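Local coordinates for protein peroxiredoxin PRX1, mitochondrial (Saccharomyces cerevisiae, PDB 5YKJ) that reduces hydroperoxides in yeast mitochondria as a 1-Cys thiol peroxidase, probably regenerated with the help of the glutathione and thioredoxin systems, at residues Y108-A113 with V127-V132; P37-P42 with S69-E74; E169-P174 with A196-F201. One frame throughout, in Å; residues are numbered along the deposited sequence.

Interaction 1: residues Y108-A113 with V127-V132; sequences YDMVDA and VRSVFV
Tyr108 and Phe131 form a T-shaped (edge-to-face) aromatic pair that packs the loop after helix 103-107 onto an inner strand, 129-133, of the thioredoxin-fold sheet. The tyrosine ring presents its CD2 edge to one face of Phe131, with Tyr108 CD2 about 3.9 Å from Phe131 CZ and above the middle of the ring. The two planes are turned 70° apart. Beyond the contact the phenol runs on toward the N-terminal loop, where its hydroxyl is hydrogen-bonded to Pro9 O.

Met110 takes the edge of the same phenylalanine. In this Met-aromatic contact Met110 SD lies 4.2 Å from Phe131 CE1, close to the ring plane. The thioether also receives a weak hydrogen bond from the strand, Ser129 N to Met110 SD at 3.7 Å, and rests against Ser129 CB. Ser129 turns its own hydroxyl to Thr144 on the adjoining strand 139-144. The methionine chain runs straight as far as the sulfur and then bends (chi3 -76°), which carries CE past Val127, across whose side chain it lies at roughly a right angle. All the touching residues are buried. At the far end of the patch the two valines meet by single methyls, Val111 CG1 against Val127 CG2 at 3.7 Å.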
loop_
_atom_site.group_PDB
_atom_site.type_symbol
_atom_site.label_atom_id
_atom_site.label_comp_id
_atom_site.label_asym_id
_atom_site.label_seq_id
_atom_site.Cartn_x
_atom_site.Cartn_y
_atom_site.Cartn_z
ATOM N N TYR A 108 -3.645 0.967 13.749
ATOM C CA TYR A 108 -3.551 0.053 12.629
ATOM C C TYR A 108 -3.181 -1.388 12.986
ATOM O O TYR A 108 -2.850 -2.134 12.157
ATOM C CB TYR A 108 -2.715 0.645 11.462
ATOM C CG TYR A 108 -3.532 1.518 10.551
ATOM C CD1 TYR A 108 -3.906 2.771 10.942
ATOM C CD2 TYR A 108 -3.943 1.060 9.316
ATOM C CE1 TYR A 108 -4.701 3.557 10.138
ATOM C CE2 TYR A 108 -4.734 1.832 8.512
ATOM C CZ TYR A 108 -5.097 3.081 8.917
ATOM O OH TYR A 108 -5.860 3.813 8.112
ATOM N N ASP A 109 -3.266 -1.652 14.281
ATOM C CA ASP A 109 -3.064 -2.967 14.864
ATOM C C ASP A 109 -1.664 -3.577 14.774
ATOM O O ASP A 109 -1.514 -4.744 14.926
ATOM C CB ASP A 109 -4.098 -3.959 14.319
ATOM C CG ASP A 109 -5.508 -3.725 14.864
ATOM O OD1 ASP A 109 -5.682 -3.232 15.926
ATOM O OD2 ASP A 109 -6.448 -4.079 14.195
ATOM N N MET A 110 -0.685 -2.736 14.542
ATOM C CA MET A 110 0.672 -3.205 14.460
ATOM C C MET A 110 1.390 -3.360 15.798
ATOM O O MET A 110 2.383 -4.016 15.857
ATOM C CB MET A 110 1.483 -2.359 13.524
ATOM C CG MET A 110 0.965 -2.501 12.147
ATOM S SD MET A 110 1.916 -1.483 10.938
ATOM C CE MET A 110 1.309 0.203 11.234
ATOM N N VAL A 111 0.849 -2.751 16.848
ATOM C CA VAL A 111 1.376 -2.859 18.194
ATOM C C VAL A 111 0.168 -2.973 19.146
ATOM O O VAL A 111 -0.881 -2.595 18.795
ATOM C CB VAL A 111 2.272 -1.714 18.634
ATOM C CG1 VAL A 111 3.549 -1.711 17.844
ATOM C CG2 VAL A 111 1.571 -0.374 18.519
ATOM N N ASP A 112 0.382 -3.499 20.331
ATOM C CA ASP A 112 -0.651 -3.669 21.325
ATOM C C ASP A 112 -0.734 -2.597 22.385
ATOM O O ASP A 112 -1.522 -2.699 23.278
ATOM C CB ASP A 112 -0.545 -5.028 21.973
ATOM C CG ASP A 112 -0.779 -6.145 21.002
ATOM O OD1 ASP A 112 -1.814 -6.182 20.360
ATOM O OD2 ASP A 112 0.087 -6.921 20.870
ATOM N N ALA A 113 0.075 -1.583 22.261
ATOM C CA ALA A 113 0.020 -0.457 23.171
ATOM C C ALA A 113 0.452 0.825 22.480
ATOM O O ALA A 113 1.241 0.796 21.643
ATOM C CB ALA A 113 0.929 -0.697 24.357
ATOM N N VAL A 127 5.973 -3.112 13.301
ATOM C CA VAL A 127 5.480 -1.914 12.599
ATOM C C VAL A 127 6.060 -1.923 11.198
ATOM O O VAL A 127 6.909 -1.207 10.861
ATOM C CB VAL A 127 5.834 -0.655 13.352
ATOM C CG1 VAL A 127 5.233 0.547 12.641
ATOM C CG2 VAL A 127 5.246 -0.746 14.742
ATOM N N ARG A 128 5.553 -2.858 10.442
ATOM C CA ARG A 128 6.065 -3.147 9.135
ATOM C C ARG A 128 5.043 -3.504 8.066
ATOM O O ARG A 128 5.397 -3.996 7.055
ATOM C CB ARG A 128 7.036 -4.338 9.243
ATOM C CG ARG A 128 8.451 -3.990 9.620
ATOM C CD ARG A 128 9.141 -3.207 8.524
ATOM N NE ARG A 128 9.550 -4.043 7.411
ATOM C CZ ARG A 128 10.081 -3.597 6.283
ATOM N NH1 ARG A 128 10.295 -2.330 6.109
ATOM N NH2 ARG A 128 10.423 -4.427 5.336
ATOM N N SER A 129 3.797 -3.268 8.365
ATOM C CA SER A 129 2.767 -3.590 7.412
ATOM C C SER A 129 2.602 -2.568 6.313
ATOM O O SER A 129 2.873 -1.459 6.477
ATOM C CB SER A 129 1.427 -3.836 8.109
ATOM O OG SER A 129 1.525 -4.853 9.043
ATOM N N VAL A 130 2.143 -3.066 5.185
ATOM C CA VAL A 130 1.804 -2.247 4.048
ATOM C C VAL A 130 0.318 -2.493 3.768
ATOM O O VAL A 130 -0.087 -3.568 3.670
ATOM C CB VAL A 130 2.621 -2.560 2.767
ATOM C CG1 VAL A 130 2.174 -1.684 1.593
ATOM C CG2 VAL A 130 4.080 -2.275 3.006
ATOM N N PHE A 131 -0.437 -1.417 3.695
ATOM C CA PHE A 131 -1.847 -1.507 3.425
ATOM C C PHE A 131 -2.195 -0.815 2.096
ATOM O O PHE A 131 -1.851 0.293 1.929
ATOM C CB PHE A 131 -2.652 -0.795 4.553
ATOM C CG PHE A 131 -2.347 -1.264 5.959
ATOM C CD1 PHE A 131 -1.275 -0.770 6.683
ATOM C CD2 PHE A 131 -3.159 -2.193 6.585
ATOM C CE1 PHE A 131 -1.012 -1.199 7.941
ATOM C CE2 PHE A 131 -2.868 -2.610 7.875
ATOM C CZ PHE A 131 -1.830 -2.086 8.525
ATOM N N VAL A 132 -2.853 -1.524 1.182
ATOM C CA VAL A 132 -3.315 -0.942 -0.062
ATOM C C VAL A 132 -4.780 -0.609 0.166
ATOM O O VAL A 132 -5.539 -1.459 0.494
ATOM C CB VAL A 132 -3.188 -1.935 -1.179
ATOM C CG1 VAL A 132 -3.705 -1.339 -2.477
ATOM C CG2 VAL A 132 -1.759 -2.362 -1.313
#

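Interaction 2: residues P37-P42 with S69-E74; sequences PADFTP and SVEDVE
The carboxylates of Asp39 and Glu71 lie stacked, their planes only 6° apart, with the two side chains running past each other in opposite directions. One face of the Glu71 group is occupied by Asp39: Asp39 CB lies over it, while the Asp39 carboxylate is shifted toward Glu71 CG. From the same side Asp39 N donates to Glu71 OE1 at 2.9 Å, reaching the oxygen 51° out of the carboxylate plane. At the rim of the aspartate, Ser69 OG donates to Asp39 OD1 at 2.7 Å, nearly in line with the C-O bond. The glutamate gets there by a bend at chi2 (-142°), which lays its end across Asp39 CB.

Stacking brings like charges together, Asp39 OD2 to Glu71 OE2 being 4.0 Å. Ser75 OG lies within hydrogen-bonding reach of both oxygens, though its one proton can serve only one of them at a time; His76 ND1 is a further partner of Asp39 OD2. With an alanine in place of Glu71, the Asp39 amide would probably lose its acceptor and Asp39 CB the carboxylate that covers it.

Val70, at the centre of an inverse gamma turn, sets its CB 3.6 Å from Pro37 O. Asp72 then N-caps helix 73-87. The loop anchored here carries the PxxxTxxC signature of peroxiredoxins: it starts at Pro37, and Thr41 OG1 is hydrogen-bonded to the oxidised, S-hydroxylated Cys44 at the peroxidatic site.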
loop_
_atom_site.group_PDB
_atom_site.type_symbol
_atom_site.label_atom_id
_atom_site.label_comp_id
_atom_site.label_asym_id
_atom_site.label_seq_id
_atom_site.Cartn_x
_atom_site.Cartn_y
_atom_site.Cartn_z
ATOM N N PRO A 37 9.620 0.729 11.561
ATOM C CA PRO A 37 9.807 0.812 13.003
ATOM C C PRO A 37 10.585 2.056 13.487
ATOM O O PRO A 37 10.353 2.505 14.541
ATOM C CB PRO A 37 10.547 -0.487 13.366
ATOM C CG PRO A 37 10.317 -1.391 12.229
ATOM C CD PRO A 37 10.197 -0.525 11.033
ATOM N N ALA A 38 11.523 2.511 12.690
ATOM C CA ALA A 38 12.382 3.615 13.068
ATOM C C ALA A 38 13.004 4.289 11.861
ATOM O O ALA A 38 13.027 3.738 10.829
ATOM C CB ALA A 38 13.483 3.099 13.946
ATOM N N ASP A 39 13.512 5.497 12.038
ATOM C CA ASP A 39 14.193 6.200 10.991
ATOM C C ASP A 39 15.660 5.777 10.998
ATOM O O ASP A 39 16.104 5.217 11.897
ATOM C CB ASP A 39 14.144 7.737 11.211
ATOM C CG ASP A 39 12.759 8.324 11.096
ATOM O OD1 ASP A 39 11.848 7.565 10.922
ATOM O OD2 ASP A 39 12.653 9.525 11.249
ATOM N N PHE A 40 16.365 6.101 9.940
ATOM C CA PHE A 40 17.812 5.846 9.827
ATOM C C PHE A 40 18.191 4.391 10.001
ATOM O O PHE A 40 19.146 4.085 10.567
ATOM C CB PHE A 40 18.594 6.754 10.801
ATOM C CG PHE A 40 18.313 8.218 10.625
ATOM C CD1 PHE A 40 18.882 8.909 9.612
ATOM C CD2 PHE A 40 17.485 8.875 11.467
ATOM C CE1 PHE A 40 18.640 10.219 9.446
ATOM C CE2 PHE A 40 17.239 10.202 11.288
ATOM C CZ PHE A 40 17.812 10.862 10.268
ATOM N N THR A 41 17.364 3.533 9.450
ATOM C CA THR A 41 17.594 2.098 9.429
ATOM C C THR A 41 17.730 1.723 7.945
ATOM O O THR A 41 17.062 2.219 7.120
ATOM C CB THR A 41 16.522 1.247 10.141
ATOM O OG1 THR A 41 15.295 1.470 9.512
ATOM C CG2 THR A 41 16.446 1.553 11.600
ATOM N N PRO A 42 18.665 0.819 7.679
ATOM C CA PRO A 42 18.983 0.558 6.300
ATOM C C PRO A 42 17.966 -0.013 5.327
ATOM O O PRO A 42 17.853 0.549 4.319
ATOM C CB PRO A 42 20.216 -0.350 6.390
ATOM C CG PRO A 42 20.121 -1.009 7.701
ATOM C CD PRO A 42 19.495 0.020 8.582
ATOM N N SER A 69 6.445 5.998 10.307
ATOM C CA SER A 69 7.618 5.608 11.051
ATOM C C SER A 69 7.467 6.130 12.494
ATOM O O SER A 69 7.017 7.211 12.664
ATOM C CB SER A 69 8.895 6.108 10.437
ATOM O OG SER A 69 9.947 5.653 11.174
ATOM N N VAL A 70 7.883 5.343 13.494
ATOM C CA VAL A 70 7.770 5.746 14.844
ATOM C C VAL A 70 8.821 6.633 15.405
ATOM O O VAL A 70 9.557 6.248 16.213
ATOM C CB VAL A 70 7.581 4.487 15.713
ATOM C CG1 VAL A 70 7.249 4.844 17.142
ATOM C CG2 VAL A 70 6.535 3.605 15.109
ATOM N N GLU A 71 8.805 7.847 14.918
ATOM C CA GLU A 71 9.667 8.926 15.338
ATOM C C GLU A 71 8.948 10.245 15.055
ATOM O O GLU A 71 7.962 10.262 14.459
ATOM C CB GLU A 71 11.040 8.920 14.622
ATOM C CG GLU A 71 11.738 7.607 14.617
ATOM C CD GLU A 71 13.245 7.682 14.793
ATOM O OE1 GLU A 71 13.939 6.699 14.627
ATOM O OE2 GLU A 71 13.738 8.768 15.057
ATOM N N ASP A 72 9.504 11.328 15.552
ATOM C CA ASP A 72 8.932 12.637 15.329
ATOM C C ASP A 72 9.203 13.193 13.929
ATOM O O ASP A 72 9.998 12.696 13.240
ATOM C CB ASP A 72 9.291 13.619 16.463
ATOM C CG ASP A 72 10.766 13.930 16.555
ATOM O OD1 ASP A 72 11.489 13.911 15.614
ATOM O OD2 ASP A 72 11.172 14.202 17.666
ATOM N N VAL A 73 8.481 14.217 13.538
ATOM C CA VAL A 73 8.614 14.813 12.241
ATOM C C VAL A 73 10.005 15.386 12.035
ATOM O O VAL A 73 10.534 15.296 10.996
ATOM C CB VAL A 73 7.540 15.873 12.026
ATOM C CG1 VAL A 73 7.776 16.606 10.742
ATOM C CG2 VAL A 73 6.176 15.209 11.923
ATOM N N GLU A 74 10.559 15.957 13.073
ATOM C CA GLU A 74 11.880 16.510 12.936
ATOM C C GLU A 74 12.863 15.430 12.531
ATOM O O GLU A 74 13.678 15.636 11.685
ATOM C CB GLU A 74 12.320 17.169 14.230
ATOM C CG GLU A 74 13.784 17.432 14.325
ATOM C CD GLU A 74 14.168 18.433 15.389
ATOM O OE1 GLU A 74 13.338 18.760 16.251
ATOM O OE2 GLU A 74 15.320 18.897 15.317
#

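Interaction 3: residues E169-P174 with A196-F201; sequences EGVVTP and AKFGQF
Val171 and Phe198 supply the apolar part of this small surface contact. Val171 CG1 comes in obliquely to the phenylalanine ring, 3.5 Å from Phe198 CE1. On one face of that ring lies a sequence neighbour, with Lys197 CG about 3.6 Å above the plane and displaced toward the rim.

Polar backbone meets ring edge next. The carbonyl oxygens of Glu169 and Gly170 both sit near the plane of Phe198 at its outer end, Gly170 O being 3.8 Å from Phe198 CZ. Lys197, extended along its whole length with CG opposite the backbone N (chi1 178°), brushes Glu169 O with its CE at 3.5 Å.

Hydrogen bonding between the segments goes through one water. It accepts from Lys197 NZ at 2.9 Å and donates to Gly170 O at 2.7 Å. The backbone at Gly170 has positive phi, and a beta carbon there would collide with Lys197 NZ.

In the fold, the last turn of helix 191-198 leans on the exit of the long helix 153-169, within the C-terminal domain of 1-Cys peroxiredoxins. Val171 also packs on Leu165 of that long helix and on Val183 of strand 183-184, while Phe198 reaches Ile185.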
loop_
_atom_site.group_PDB
_atom_site.type_symbol
_atom_site.label_atom_id
_atom_site.label_comp_id
_atom_site.label_asym_id
_atom_site.label_seq_id
_atom_site.Cartn_x
_atom_site.Cartn_y
_atom_site.Cartn_z
ATOM N N GLU A 169 -13.272 -3.931 -14.539
ATOM C CA GLU A 169 -13.852 -4.876 -15.465
ATOM C C GLU A 169 -14.612 -6.070 -14.902
ATOM O O GLU A 169 -15.223 -6.763 -15.633
ATOM C CB GLU A 169 -12.731 -5.352 -16.375
ATOM C CG GLU A 169 -12.168 -4.256 -17.242
ATOM C CD GLU A 169 -11.120 -4.667 -18.264
ATOM O OE1 GLU A 169 -10.951 -5.835 -18.609
ATOM O OE2 GLU A 169 -10.456 -3.774 -18.765
ATOM N N GLY A 170 -14.625 -6.227 -13.597
ATOM C CA GLY A 170 -15.267 -7.356 -12.987
ATOM C C GLY A 170 -14.676 -8.689 -13.367
ATOM O O GLY A 170 -15.345 -9.602 -13.736
ATOM N N VAL A 171 -13.377 -8.757 -13.229
ATOM C CA VAL A 171 -12.608 -9.934 -13.525
ATOM C C VAL A 171 -11.715 -10.222 -12.315
ATOM O O VAL A 171 -11.684 -9.468 -11.421
ATOM C CB VAL A 171 -11.734 -9.800 -14.758
ATOM C CG1 VAL A 171 -12.599 -9.592 -15.974
ATOM C CG2 VAL A 171 -10.742 -8.656 -14.642
ATOM N N VAL A 172 -11.076 -11.363 -12.364
ATOM C CA VAL A 172 -10.156 -11.815 -11.324
ATOM C C VAL A 172 -8.843 -12.237 -11.977
ATOM O O VAL A 172 -8.832 -12.577 -13.108
ATOM C CB VAL A 172 -10.693 -12.884 -10.329
ATOM C CG1 VAL A 172 -11.808 -12.388 -9.466
ATOM C CG2 VAL A 172 -10.853 -14.267 -10.915
ATOM N N THR A 173 -7.738 -12.180 -11.236
ATOM C CA THR A 173 -6.461 -12.460 -11.815
ATOM C C THR A 173 -5.792 -13.689 -11.211
ATOM O O THR A 173 -5.827 -13.945 -10.110
ATOM C CB THR A 173 -5.476 -11.259 -11.730
ATOM O OG1 THR A 173 -5.254 -10.937 -10.384
ATOM C CG2 THR A 173 -5.942 -10.054 -12.505
ATOM N N PRO A 174 -5.200 -14.486 -12.115
ATOM C CA PRO A 174 -4.567 -15.721 -11.688
ATOM C C PRO A 174 -3.193 -15.492 -11.092
ATOM O O PRO A 174 -2.667 -14.456 -11.158
ATOM C CB PRO A 174 -4.390 -16.503 -12.966
ATOM C CG PRO A 174 -4.179 -15.466 -13.983
ATOM C CD PRO A 174 -5.098 -14.347 -13.587
ATOM N N ALA A 196 -22.400 -12.494 -22.715
ATOM C CA ALA A 196 -22.895 -11.130 -22.922
ATOM C C ALA A 196 -21.896 -10.015 -22.634
ATOM O O ALA A 196 -21.851 -9.011 -23.291
ATOM C CB ALA A 196 -24.118 -10.902 -22.081
ATOM N N LYS A 197 -21.161 -10.203 -21.563
ATOM C CA LYS A 197 -20.158 -9.243 -21.087
ATOM C C LYS A 197 -18.754 -9.351 -21.678
ATOM O O LYS A 197 -18.122 -8.358 -21.919
ATOM C CB LYS A 197 -20.130 -9.280 -19.542
ATOM C CG LYS A 197 -19.099 -8.374 -18.886
ATOM C CD LYS A 197 -19.343 -8.270 -17.401
ATOM C CE LYS A 197 -18.523 -7.146 -16.775
ATOM N NZ LYS A 197 -18.830 -6.990 -15.337
ATOM N N PHE A 198 -18.281 -10.570 -21.887
ATOM C CA PHE A 198 -16.936 -10.802 -22.349
ATOM C C PHE A 198 -16.749 -11.390 -23.721
ATOM O O PHE A 198 -15.692 -11.380 -24.232
ATOM C CB PHE A 198 -16.154 -11.655 -21.320
ATOM C CG PHE A 198 -16.151 -11.094 -19.938
ATOM C CD1 PHE A 198 -15.246 -10.126 -19.588
ATOM C CD2 PHE A 198 -17.018 -11.548 -19.018
ATOM C CE1 PHE A 198 -15.247 -9.621 -18.328
ATOM C CE2 PHE A 198 -17.036 -11.066 -17.757
ATOM C CZ PHE A 198 -16.129 -10.094 -17.407
ATOM N N GLY A 199 -17.811 -11.899 -24.290
ATOM C CA GLY A 199 -17.656 -12.486 -25.586
ATOM C C GLY A 199 -17.293 -13.960 -25.655
ATOM O O GLY A 199 -18.209 -14.775 -25.668
ATOM N N GLN A 200 -16.015 -14.245 -25.782
ATOM C CA GLN A 200 -15.481 -15.578 -25.889
ATOM C C GLN A 200 -14.629 -15.838 -24.646
ATOM O O GLN A 200 -14.052 -14.938 -24.140
ATOM C CB GLN A 200 -14.571 -15.706 -27.097
ATOM C CG GLN A 200 -15.250 -15.778 -28.462
ATOM C CD GLN A 200 -14.265 -15.877 -29.594
ATOM O OE1 GLN A 200 -13.118 -16.206 -29.366
ATOM N NE2 GLN A 200 -14.694 -15.547 -30.831
ATOM N N PHE A 201 -14.616 -17.073 -24.205
ATOM C CA PHE A 201 -13.828 -17.512 -23.066
ATOM C C PHE A 201 -13.475 -18.973 -23.240
ATOM O O PHE A 201 -14.133 -19.682 -23.945
ATOM C CB PHE A 201 -14.531 -17.254 -21.714
ATOM C CG PHE A 201 -15.886 -17.875 -21.568
ATOM C CD1 PHE A 201 -16.026 -19.152 -21.119
ATOM C CD2 PHE A 201 -17.002 -17.159 -21.817
ATOM C CE1 PHE A 201 -17.247 -19.711 -20.981
ATOM C CE2 PHE A 201 -18.240 -17.696 -21.665
ATOM C CZ PHE A 201 -18.373 -18.971 -21.231
HETATM O O HOH W 1 -18.044 -9.463 -14.035
#

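How the interactions relate
Interactions 1 and 2 are neighbours in the thioredoxin-fold domain, their centres 15 Å apart, and they touch directly: Val127 O lies 3.4 Å from Pro37 CD, and Val127 CG1 is 4.1 Å from Val70 CG2. Arg128 adds to the join, packing on Pro37 and forming a salt bridge with Glu47, just beyond Cys44. Interaction 2 thus borders the peroxidatic site, while interaction 1 abuts, at Pro37, the start of the loop that leads there. Interaction 3 stands apart in the C-terminal domain, its centre 35 Å from that of interaction 1 and 44 Å from that of interaction 2. A bound sodium ion lies about 8 Å from the Phe198 side chain.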